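Local atomic coordinates of beta-1,4-galactanase (Thielavia heterothallica, PDB entry 1HJS), a protein that hydrolyses beta-1,4-galactosidic linkages in type I arabinogalactans as a family 53 glycoside hydrolase. Residues 61-64 / 65-69. Numbering follows the deposited sequence.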
loop_
_atom_site.group_PDB
_atom_site.type_symbol
_atom_site.label_atom_id
_atom_site.label_comp_id
_atom_site.label_asym_id
_atom_site.label_seq_id
_atom_site.Cartn_x
_atom_site.Cartn_y
_atom_site.Cartn_z
ATOM N N TYR A 61 -4.868 -16.798 2.242
ATOM C CA TYR A 61 -4.046 -16.209 3.292
ATOM C C TYR A 61 -4.644 -14.867 3.694
ATOM O O TYR A 61 -4.778 -14.557 4.876
ATOM C CB TYR A 61 -2.617 -16.025 2.765
ATOM C CG TYR A 61 -1.658 -15.338 3.714
ATOM C CD1 TYR A 61 -1.660 -13.952 3.868
ATOM C CD2 TYR A 61 -0.726 -16.080 4.443
ATOM C CE1 TYR A 61 -0.751 -13.318 4.727
ATOM C CE2 TYR A 61 0.181 -15.461 5.299
ATOM C CZ TYR A 61 0.166 -14.084 5.439
ATOM O OH TYR A 61 1.060 -13.484 6.302
ATOM N N ASN A 62 -5.023 -14.079 2.694
ATOM C CA ASN A 62 -5.602 -12.765 2.928
ATOM C C ASN A 62 -6.995 -12.788 3.544
ATOM O O ASN A 62 -7.338 -11.921 4.346
ATOM C CB ASN A 62 -5.612 -11.980 1.623
ATOM C CG ASN A 62 -4.302 -11.273 1.379
ATOM O OD1 ASN A 62 -4.018 -10.252 2.005
ATOM N ND2 ASN A 62 -3.483 -11.823 0.488
ATOM N N ILE A 63 -7.806 -13.770 3.169
ATOM C CA ILE A 63 -9.142 -13.859 3.743
ATOM C C ILE A 63 -9.011 -14.215 5.219
ATOM O O ILE A 63 -9.733 -13.689 6.064
ATOM C CB ILE A 63 -10.003 -14.915 2.999
ATOM C CG1 ILE A 63 -10.406 -14.357 1.630
ATOM C CG2 ILE A 63 -11.244 -15.270 3.826
ATOM C CD1 ILE A 63 -11.111 -15.347 0.730
ATOM N N ALA A 64 -8.064 -15.091 5.536
ATOM C CA ALA A 64 -7.858 -15.494 6.924
ATOM C C ALA A 64 -7.489 -14.305 7.816
ATOM O O ALA A 64 -8.083 -14.120 8.883
ATOM C CB ALA A 64 -6.782 -16.569 7.006
ATOM N N ILE A 65 -6.520 -13.492 7.398
ATOM C CA ILE A 65 -6.148 -12.358 8.237
ATOM C C ILE A 65 -7.155 -11.217 8.147
ATOM O O ILE A 65 -7.302 -10.448 9.092
ATOM C CB ILE A 65 -4.716 -11.846 7.934
ATOM C CG1 ILE A 65 -4.591 -11.378 6.483
ATOM C CG2 ILE A 65 -3.711 -12.959 8.208
ATOM C CD1 ILE A 65 -3.224 -10.771 6.171
ATOM N N ALA A 66 -7.863 -11.118 7.025
ATOM C CA ALA A 66 -8.879 -10.074 6.881
ATOM C C ALA A 66 -9.990 -10.316 7.909
ATOM O O ALA A 66 -10.526 -9.371 8.486
ATOM C CB ALA A 66 -9.457 -10.075 5.472
ATOM N N LYS A 67 -10.340 -11.584 8.125
ATOM C CA LYS A 67 -11.366 -11.929 9.107
ATOM C C LYS A 67 -10.895 -11.496 10.491
ATOM O O LYS A 67 -11.679 -11.001 11.292
ATOM C CB LYS A 67 -11.639 -13.437 9.099
ATOM C CG LYS A 67 -12.447 -13.926 7.915
ATOM C CD LYS A 67 -12.508 -15.438 7.923
ATOM C CE LYS A 67 -13.381 -15.965 6.807
ATOM N NZ LYS A 67 -13.369 -17.463 6.760
ATOM N N ARG A 68 -9.607 -11.678 10.763
ATOM C CA ARG A 68 -9.041 -11.304 12.054
ATOM C C ARG A 68 -9.067 -9.793 12.218
ATOM O O ARG A 68 -9.365 -9.281 13.299
ATOM C CB ARG A 68 -7.603 -11.822 12.180
ATOM C CG ARG A 68 -7.518 -13.316 12.472
ATOM C CD ARG A 68 -6.080 -13.822 12.392
ATOM N NE ARG A 68 -5.178 -13.082 13.270
ATOM C CZ ARG A 68 -3.876 -13.323 13.374
ATOM N NH1 ARG A 68 -3.310 -14.289 12.652
ATOM N NH2 ARG A 68 -3.133 -12.594 14.197
ATOM N N ALA A 69 -8.761 -9.078 11.136
ATOM C CA ALA A 69 -8.763 -7.620 11.174
ATOM C C ALA A 69 -10.181 -7.139 11.462
ATOM O O ALA A 69 -10.398 -6.262 12.305
ATOM C CB ALA A 69 -8.271 -7.051 9.832
#
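The Tyr61 ring meets Ile65 obliquely, its CE1 lying 3.8 Å from Ile65 CD1, one turn further along helix 59-71 of the (beta/alpha)8 barrel. Tyr57 makes an edge-to-face contact with the same ring, whose OH is hydrogen-bonded to Ser10 O and Val14 N. With CG anti to the backbone N (chi1 176°), the tyrosine swings its ring to where CE1 reaches the methyl end of Ile65. The amide of Asn62 is bonded to strand 43-48, OD1 accepting from Gln46 NE2 and ND2 donating to Arg47 O, which ties the helix to the barrel strand that precedes it; ND2 also donates to Asn58 O. Ile65 has CG1 set between its backbone N and carbonyl carbon (chi1 61°), 3.5 Å from Asn62 O, and the extended chi2 carries CD1 on to the tyrosine. Backbone N-H groups donate to the carbonyl four residues back: Ile65 N to Tyr61 O (3.2 Å), Ala66 N to Asn62 O (2.8 Å), Lys67 N to Ile63 O (3.0 Å) and, weakly, Arg68 N to Ala64 O. Arg68 sends NH2 into salt bridges with Glu16 and Glu33. On the more open side of the helix, the Lys67 side chain brings its CE within 3.7 Å of Ile63 CG2.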